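Local atomic coordinates of hypothetical protein (Sus scrofa, PDB entry 3WOC), a protein that is a prostate-derived, heparin-binding lectin of boar sperm with a jacalin-like beta-prism fold, probably acting through recognition of glycans during capacitation. Residues 36-40 and 125-130; 72-78 and 99-105; 113-119 and 131-137. All blocks are in the same frame, centred on the assembly; numbering follows the deposited sequence.

Overall arrangement
The three contacts sample the three antiparallel four-stranded sheets of a beta-prism, the jacalin-like lectin fold. Contact 3 lies within one sheet (hairpin strands 114-122 and 127-135) and contact 2 within another (strands 70-77 and 102-106). Contact 1 instead joins the start of strand 127-135 to strand 37-44 of the remaining sheet. Along the chain contact 2 falls between the halves of contact 1 and closes before contact 3 opens; contacts 1 and 3 interleave and share strand 127-135. Contact 3 is centred about 18 Å from each of the others, whose centres lie about 12 Å apart. Ile73, Val118, Ile130 and Phe132 from the three contacts pack between the sheets, giving the prism a shared apolar interior.

Contact 1 (36-40 and 125-130); sequences LIKSI and YGITGI. With SO4 (sulfate ion), chain G.
Tyr125 meets Leu36 and Lys38 mainly through its carbonyl oxygen. Lys38 bends at its last two torsions (chi3 67°, chi4 66°), which curls the ammonium back over the loop until NZ, tilted from the carbonyl plane, donates to Tyr125 O at 2.7 Å. The same NZ binds O4 of a sulfate at 3.0 Å, an ion probably from the crystallisation liquor, also held by Val34 N. Leu36 comes in beside them, its CD1 3.4 Å from Tyr125 O and its CD2 against Tyr125 CB. At Gly126 the chains draw closest, CA to CA 3.5 Å from Lys38, and the lack of a side chain lets the glycine CA lie against both Ile37 O and Lys38 O. This is a junction between sheets of the beta-prism: strand 37-44 belongs to one, and the chain turns a corner at Thr128 to enter another. Ile127 N donates to Ile37 O at 3.0 Å, in the carbonyl plane. Its side chain crosses that of Ile40 at about a right angle, CD1 to CD1 3.7 Å, and touches Ile37 CG2, while Leu81 of the third sheet covers both Ile37 and Ile127. Ile130 CD1 reaches Ile40 CD1 more loosely, at 4.5 Å.

Contact 2 (72-78 and 99-105); sequences SIYGRYR and ETGKGFF
Backbone hydrogen bonds pair Gly75 with Phe104 in both directions, each 3.0 Å between N and O, and run on from Tyr77 N to Lys102 O, the return bond being weak. Side-chain polar contacts gather where loop 99-101 leads into strand 102-106. The Arg76 chain runs extended from CG to NE, carrying NH1 to Gly101 O at 2.8 Å, a bent bond (131° at the hydrogen). Glu99 OE1 lies near the guanidinium plane but 4.0 Å from Arg76 NE, beyond a salt bridge, though the opposite charges probably still attract; the same OE1 accepts a weak bond from Tyr74 OH. Apolar packing divides between the faces. On one, the Phe104 ring lies over Gly75, whose CA makes a CH-pi contact 3.9 Å from the centroid. Lys102 CB covers a face of the Tyr77 ring likewise, while Tyr77 and Phe104 meet rim to rim, CD1 to CD1 3.5 Å. On this same face Ile73 and Phe104 pack on Phe132 of strand 127-135. On the other, Phe105, with CG anti to its own N (chi1 -178°), brings CZ to Ser72 CB at 3.5 Å. The pair forms a twisted antiparallel edge of one beta-prism sheet, strand 102-106 being outermost within the chain.

Contact 3 (113-119 and 131-137); sequences QVLEGVY and GFTWGFP
Tyr119 lies flat over Gly131, its ring against bare backbone. With CG between the backbone N and the carbonyl carbon (chi1 62°), the Tyr119 ring folds across to the neighbouring strand, and Gly131 CA sits 3.7 Å from its centroid, over the face and offset toward the rim. Thr133 CG2 meets the edge of the same ring, while Thr133 OG1 fits against Gly117 CA, where a glycine leaves the hollow. Further along, the carboxylate of Glu116 lies over Gly135, its OE1 3.3 Å from Gly135 CA. Glycines on both strands thus receive larger groups from the strand across: Gly131 the Tyr119 ring, Gly117 the Thr133 hydroxyl and Gly135 the Glu116 carboxylate, which comes diagonally.

On the face toward strands 70-77 and 102-106, Leu115 is the bump. Its CD1 covers a face of the Trp134 six-membered ring, 4.0 Å from the centroid, and also touches Phe132 CB at 3.7 Å, crossing the Phe132 side chain obliquely. Ile73 of the adjoining sheet packs against Leu115. Near the hairpin's open end, Gln113 CG stands over the centre of the Phe136 ring, 3.6 Å from the centroid, and Val114 CG1 rests on Pro137 CG.

A classic beta bulge puts both Glu116 and Gly117 opposite Thr133. Thr133 O accepts from Glu116 N at 3.2 Å and only weakly from Gly117 N, and regular pairing resumes on either side through Val114 with Gly135 and Tyr119 with Gly131. Glu116 OE2 makes its salt bridge with Lys18 outside the hairpin, and Trp134 NE1 binds a glycerol probably from the crystallisation liquor. The pair is thus joined by backbone hydrogen bonds, CH-pi contacts and apolar packing, while the Glu116 carboxylate is probably balanced by Lys18.

Contact 1 (36-40 and 125-130)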
# COMPACT_ATOMS: atom_id res chain seq x y z
N LEU A 36 9.59 3.57 9.49
CA LEU A 36 8.96 2.38 8.91
C LEU A 36 7.48 2.61 8.66
O LEU A 36 6.86 3.46 9.31
CB LEU A 36 9.20 1.13 9.79
CG LEU A 36 8.63 1.01 11.21
CD1 LEU A 36 7.18 0.54 11.20
CD2 LEU A 36 9.48 0.05 12.02
N ILE A 37 6.92 1.86 7.72
CA ILE A 37 5.50 1.99 7.40
C ILE A 37 4.67 1.16 8.37
O ILE A 37 4.83 -0.05 8.46
CB ILE A 37 5.22 1.65 5.91
CG1 ILE A 37 5.89 2.69 5.01
CG2 ILE A 37 3.71 1.57 5.65
CD1 ILE A 37 5.93 2.35 3.54
N LYS A 38 3.79 1.84 9.09
CA LYS A 38 3.02 1.24 10.18
C LYS A 38 1.68 0.70 9.71
O LYS A 38 1.23 -0.35 10.19
CB LYS A 38 2.80 2.27 11.29
CG LYS A 38 4.08 2.78 11.94
CD LYS A 38 3.80 3.69 13.12
CE LYS A 38 3.15 2.95 14.29
NZ LYS A 38 4.05 1.95 14.91
N SER A 39 1.04 1.42 8.80
CA SER A 39 -0.26 1.05 8.26
C SER A 39 -0.52 1.76 6.94
O SER A 39 0.13 2.77 6.64
CB SER A 39 -1.37 1.38 9.26
OG SER A 39 -1.38 2.76 9.58
N ILE A 40 -1.43 1.23 6.13
CA ILE A 40 -1.91 1.95 4.95
C ILE A 40 -3.42 2.11 4.92
O ILE A 40 -4.16 1.43 5.65
CB ILE A 40 -1.39 1.39 3.58
CG1 ILE A 40 -2.15 0.11 3.16
CG2 ILE A 40 0.14 1.26 3.56
CD1 ILE A 40 -1.45 -1.18 3.49
N TYR A 125 5.33 -3.21 14.93
CA TYR A 125 5.46 -1.77 14.73
C TYR A 125 4.83 -1.33 13.42
O TYR A 125 4.56 -0.14 13.23
CB TYR A 125 6.94 -1.38 14.75
CG TYR A 125 7.66 -1.72 16.03
CD1 TYR A 125 8.85 -2.45 16.01
CD2 TYR A 125 7.15 -1.33 17.27
CE1 TYR A 125 9.52 -2.76 17.18
CE2 TYR A 125 7.81 -1.64 18.45
CZ TYR A 125 8.99 -2.36 18.40
OH TYR A 125 9.65 -2.67 19.57
N GLY A 126 4.59 -2.27 12.52
CA GLY A 126 4.03 -1.94 11.23
C GLY A 126 3.85 -3.13 10.33
O GLY A 126 3.74 -4.26 10.79
N ILE A 127 3.82 -2.84 9.03
CA ILE A 127 3.63 -3.85 7.99
C ILE A 127 4.92 -4.63 7.81
O ILE A 127 6.00 -4.04 7.74
CB ILE A 127 3.18 -3.18 6.67
CG1 ILE A 127 1.72 -2.73 6.77
CG2 ILE A 127 3.38 -4.11 5.46
CD1 ILE A 127 1.35 -1.61 5.82
N THR A 128 4.79 -5.95 7.72
CA THR A 128 5.93 -6.85 7.60
C THR A 128 5.98 -7.54 6.24
O THR A 128 7.01 -8.08 5.84
CB THR A 128 5.92 -7.93 8.71
OG1 THR A 128 4.61 -8.49 8.81
CG2 THR A 128 6.30 -7.33 10.04
N GLY A 129 4.85 -7.52 5.54
CA GLY A 129 4.75 -8.08 4.19
C GLY A 129 3.68 -7.37 3.39
O GLY A 129 2.61 -7.02 3.92
N ILE A 130 3.95 -7.14 2.11
CA ILE A 130 3.00 -6.41 1.27
C ILE A 130 2.89 -7.00 -0.14
O ILE A 130 3.89 -7.42 -0.73
CB ILE A 130 3.28 -4.87 1.25
CG1 ILE A 130 2.06 -4.10 0.71
CG2 ILE A 130 4.58 -4.56 0.49
CD1 ILE A 130 2.01 -2.63 1.09
S SO4 G . 7.58 3.53 15.02
O1 SO4 G . 8.14 2.50 15.90
O2 SO4 G . 7.47 3.00 13.67
O3 SO4 G . 8.45 4.70 15.00
O4 SO4 G . 6.26 3.91 15.50

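Contact 2 (72-78 and 99-105)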
# COMPACT_ATOMS: atom_id res chain seq x y z
N SER A 72 3.14 1.31 -11.07
CA SER A 72 4.25 0.52 -10.52
C SER A 72 4.66 0.96 -9.11
O SER A 72 4.39 2.09 -8.71
CB SER A 72 5.47 0.50 -11.46
OG SER A 72 6.10 1.77 -11.53
N ILE A 73 5.30 0.06 -8.37
CA ILE A 73 5.68 0.34 -6.99
C ILE A 73 7.09 -0.18 -6.67
O ILE A 73 7.35 -1.38 -6.70
CB ILE A 73 4.65 -0.24 -5.98
CG1 ILE A 73 3.28 0.42 -6.20
CG2 ILE A 73 5.11 -0.02 -4.53
CD1 ILE A 73 2.11 -0.33 -5.62
N TYR A 74 7.99 0.76 -6.37
CA TYR A 74 9.32 0.42 -5.87
C TYR A 74 9.32 0.55 -4.35
O TYR A 74 8.73 1.48 -3.80
CB TYR A 74 10.38 1.32 -6.53
CG TYR A 74 11.68 1.46 -5.75
CD1 TYR A 74 12.00 2.66 -5.13
CD2 TYR A 74 12.59 0.40 -5.66
CE1 TYR A 74 13.19 2.81 -4.42
CE2 TYR A 74 13.79 0.55 -4.95
CZ TYR A 74 14.07 1.76 -4.34
OH TYR A 74 15.24 1.93 -3.63
N GLY A 75 9.98 -0.39 -3.68
CA GLY A 75 10.06 -0.35 -2.23
C GLY A 75 11.31 -0.95 -1.62
O GLY A 75 12.18 -1.47 -2.33
N ARG A 76 11.40 -0.85 -0.30
CA ARG A 76 12.49 -1.43 0.47
C ARG A 76 11.96 -1.93 1.82
O ARG A 76 11.00 -1.38 2.35
CB ARG A 76 13.63 -0.42 0.68
CG ARG A 76 14.39 -0.06 -0.58
CD ARG A 76 15.74 0.55 -0.29
NE ARG A 76 16.50 0.81 -1.51
CZ ARG A 76 17.25 -0.09 -2.15
NH1 ARG A 76 17.35 -1.33 -1.69
NH2 ARG A 76 17.90 0.26 -3.25
N TYR A 77 12.59 -2.97 2.35
CA TYR A 77 12.17 -3.59 3.61
C TYR A 77 13.34 -4.19 4.38
O TYR A 77 14.38 -4.50 3.80
CB TYR A 77 11.11 -4.67 3.35
CG TYR A 77 11.57 -5.77 2.42
CD1 TYR A 77 11.30 -5.72 1.05
CD2 TYR A 77 12.31 -6.86 2.90
CE1 TYR A 77 11.73 -6.72 0.19
CE2 TYR A 77 12.76 -7.86 2.04
CZ TYR A 77 12.46 -7.79 0.69
OH TYR A 77 12.89 -8.79 -0.16
N ARG A 78 13.15 -4.34 5.68
CA ARG A 78 14.03 -5.17 6.50
C ARG A 78 13.13 -6.23 7.15
O ARG A 78 12.58 -7.07 6.44
CB ARG A 78 14.80 -4.32 7.52
CG ARG A 78 15.64 -3.21 6.88
CD ARG A 78 16.58 -2.55 7.87
NE ARG A 78 17.69 -3.44 8.21
CZ ARG A 78 18.61 -3.19 9.14
NH1 ARG A 78 18.57 -2.07 9.85
NH2 ARG A 78 19.57 -4.07 9.36
N GLU A 99 14.42 4.86 3.13
CA GLU A 99 15.04 3.96 2.16
C GLU A 99 16.13 3.08 2.78
O GLU A 99 17.31 3.46 2.79
CB GLU A 99 15.65 4.74 1.01
CG GLU A 99 14.68 5.16 -0.07
CD GLU A 99 15.40 5.61 -1.32
OE1 GLU A 99 16.08 4.77 -1.95
OE2 GLU A 99 15.29 6.81 -1.67
N THR A 100 15.74 1.92 3.29
CA THR A 100 16.69 0.96 3.86
C THR A 100 16.27 -0.48 3.59
O THR A 100 15.09 -0.81 3.64
CB THR A 100 16.86 1.15 5.39
OG1 THR A 100 16.68 2.52 5.74
CG2 THR A 100 18.24 0.68 5.84
N GLY A 101 17.26 -1.32 3.30
CA GLY A 101 17.03 -2.76 3.18
C GLY A 101 17.01 -3.30 1.77
O GLY A 101 17.48 -2.64 0.83
N LYS A 102 16.48 -4.51 1.62
CA LYS A 102 16.36 -5.16 0.32
C LYS A 102 15.37 -4.39 -0.53
O LYS A 102 14.33 -3.94 -0.04
CB LYS A 102 15.91 -6.62 0.47
CG LYS A 102 16.53 -7.40 1.64
CD LYS A 102 18.04 -7.56 1.50
CE LYS A 102 18.64 -8.28 2.70
NZ LYS A 102 18.44 -9.76 2.64
N GLY A 103 15.70 -4.23 -1.81
CA GLY A 103 14.83 -3.53 -2.75
C GLY A 103 13.90 -4.48 -3.47
O GLY A 103 14.22 -5.66 -3.64
N PHE A 104 12.74 -3.96 -3.88
CA PHE A 104 11.80 -4.70 -4.70
C PHE A 104 11.06 -3.79 -5.69
O PHE A 104 10.98 -2.58 -5.47
CB PHE A 104 10.82 -5.53 -3.84
CG PHE A 104 9.75 -4.71 -3.14
CD1 PHE A 104 9.92 -4.32 -1.81
CD2 PHE A 104 8.57 -4.36 -3.79
CE1 PHE A 104 8.94 -3.58 -1.15
CE2 PHE A 104 7.58 -3.62 -3.14
CZ PHE A 104 7.77 -3.23 -1.82
N PHE A 105 10.54 -4.38 -6.76
CA PHE A 105 9.76 -3.64 -7.75
C PHE A 105 8.46 -4.38 -8.08
O PHE A 105 8.48 -5.55 -8.47
CB PHE A 105 10.59 -3.41 -9.02
CG PHE A 105 9.87 -2.62 -10.08
CD1 PHE A 105 9.64 -1.25 -9.92
CD2 PHE A 105 9.44 -3.24 -11.25
CE1 PHE A 105 8.98 -0.52 -10.90
CE2 PHE A 105 8.78 -2.51 -12.24
CZ PHE A 105 8.55 -1.15 -12.07

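Contact 3 (113-119 and 131-137)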
# COMPACT_ATOMS: atom_id res chain seq x y z
N GLN A 113 -2.86 -2.37 -17.09
CA GLN A 113 -3.42 -2.58 -15.76
C GLN A 113 -2.89 -1.57 -14.76
O GLN A 113 -1.77 -1.05 -14.91
CB GLN A 113 -3.13 -3.99 -15.27
CG GLN A 113 -3.85 -5.09 -16.01
CD GLN A 113 -3.56 -6.46 -15.44
OE1 GLN A 113 -2.42 -6.79 -15.12
NE2 GLN A 113 -4.60 -7.28 -15.32
N VAL A 114 -3.70 -1.29 -13.74
CA VAL A 114 -3.36 -0.33 -12.70
C VAL A 114 -3.65 -0.93 -11.33
O VAL A 114 -4.33 -1.96 -11.23
CB VAL A 114 -4.12 1.02 -12.89
CG1 VAL A 114 -3.94 1.56 -14.30
CG2 VAL A 114 -5.61 0.88 -12.55
N LEU A 115 -3.15 -0.29 -10.28
CA LEU A 115 -3.38 -0.75 -8.91
C LEU A 115 -4.84 -0.55 -8.53
O LEU A 115 -5.38 0.55 -8.65
CB LEU A 115 -2.46 0.01 -7.94
CG LEU A 115 -2.37 -0.48 -6.49
CD1 LEU A 115 -1.53 -1.74 -6.39
CD2 LEU A 115 -1.79 0.61 -5.60
N GLU A 116 -5.47 -1.63 -8.07
CA GLU A 116 -6.85 -1.55 -7.60
C GLU A 116 -7.06 -2.24 -6.25
O GLU A 116 -8.19 -2.30 -5.75
CB GLU A 116 -7.86 -2.04 -8.67
CG GLU A 116 -7.56 -3.39 -9.29
CD GLU A 116 -8.51 -3.74 -10.45
OE1 GLU A 116 -8.77 -4.95 -10.66
OE2 GLU A 116 -8.98 -2.81 -11.16
N GLY A 117 -5.97 -2.73 -5.66
CA GLY A 117 -6.01 -3.35 -4.34
C GLY A 117 -4.65 -3.63 -3.73
O GLY A 117 -3.63 -3.58 -4.40
N VAL A 118 -4.66 -3.93 -2.43
CA VAL A 118 -3.45 -4.26 -1.68
C VAL A 118 -3.74 -5.28 -0.57
O VAL A 118 -4.81 -5.26 0.05
CB VAL A 118 -2.70 -2.98 -1.14
CG1 VAL A 118 -3.67 -1.96 -0.58
CG2 VAL A 118 -1.62 -3.32 -0.12
N TYR A 119 -2.80 -6.19 -0.35
CA TYR A 119 -2.90 -7.18 0.72
C TYR A 119 -1.56 -7.27 1.45
O TYR A 119 -0.53 -6.84 0.93
CB TYR A 119 -3.33 -8.55 0.17
CG TYR A 119 -2.38 -9.17 -0.83
CD1 TYR A 119 -1.43 -10.10 -0.43
CD2 TYR A 119 -2.42 -8.82 -2.18
CE1 TYR A 119 -0.55 -10.68 -1.34
CE2 TYR A 119 -1.54 -9.39 -3.10
CZ TYR A 119 -0.61 -10.31 -2.67
OH TYR A 119 0.27 -10.87 -3.57
N GLY A 131 1.66 -7.03 -0.65
CA GLY A 131 1.39 -7.49 -2.01
C GLY A 131 0.36 -6.61 -2.69
O GLY A 131 -0.36 -5.85 -2.04
N PHE A 132 0.28 -6.73 -4.01
CA PHE A 132 -0.53 -5.83 -4.83
C PHE A 132 -1.36 -6.57 -5.86
O PHE A 132 -0.88 -7.50 -6.51
CB PHE A 132 0.37 -4.80 -5.50
CG PHE A 132 1.31 -4.11 -4.56
CD1 PHE A 132 0.86 -3.07 -3.74
CD2 PHE A 132 2.64 -4.52 -4.45
CE1 PHE A 132 1.73 -2.45 -2.85
CE2 PHE A 132 3.50 -3.89 -3.57
CZ PHE A 132 3.05 -2.86 -2.77
N THR A 133 -2.62 -6.15 -5.99
CA THR A 133 -3.52 -6.68 -7.02
C THR A 133 -3.77 -5.62 -8.10
O THR A 133 -4.00 -4.45 -7.79
CB THR A 133 -4.87 -7.18 -6.44
OG1 THR A 133 -5.73 -6.07 -6.19
CG2 THR A 133 -4.65 -7.96 -5.14
N TRP A 134 -3.73 -6.06 -9.35
CA TRP A 134 -3.76 -5.15 -10.49
C TRP A 134 -4.95 -5.45 -11.40
O TRP A 134 -5.46 -6.57 -11.41
CB TRP A 134 -2.45 -5.27 -11.29
CG TRP A 134 -1.21 -5.17 -10.44
CD1 TRP A 134 -0.54 -6.21 -9.84
CD2 TRP A 134 -0.48 -3.98 -10.10
NE1 TRP A 134 0.55 -5.74 -9.15
CE2 TRP A 134 0.61 -4.38 -9.29
CE3 TRP A 134 -0.64 -2.62 -10.40
CZ2 TRP A 134 1.53 -3.46 -8.77
CZ3 TRP A 134 0.28 -1.71 -9.89
CH2 TRP A 134 1.35 -2.14 -9.09
N GLY A 135 -5.39 -4.44 -12.14
CA GLY A 135 -6.50 -4.61 -13.08
C GLY A 135 -6.70 -3.43 -14.01
O GLY A 135 -6.22 -2.33 -13.74
N PHE A 136 -7.42 -3.67 -15.10
CA PHE A 136 -7.70 -2.64 -16.09
C PHE A 136 -8.74 -1.63 -15.60
O PHE A 136 -9.80 -2.02 -15.11
CB PHE A 136 -8.18 -3.27 -17.41
CG PHE A 136 -7.15 -4.14 -18.07
CD1 PHE A 136 -7.19 -5.52 -17.93
CD2 PHE A 136 -6.15 -3.58 -18.86
CE1 PHE A 136 -6.24 -6.33 -18.55
CE2 PHE A 136 -5.20 -4.38 -19.49
CZ PHE A 136 -5.24 -5.76 -19.33
N PRO A 137 -8.43 -0.32 -15.71
CA PRO A 137 -9.38 0.75 -15.37
C PRO A 137 -10.50 1.00 -16.41
O PRO A 137 -10.84 0.09 -17.19
CB PRO A 137 -8.47 1.97 -15.23
CG PRO A 137 -7.34 1.70 -16.15
CD PRO A 137 -7.13 0.22 -16.16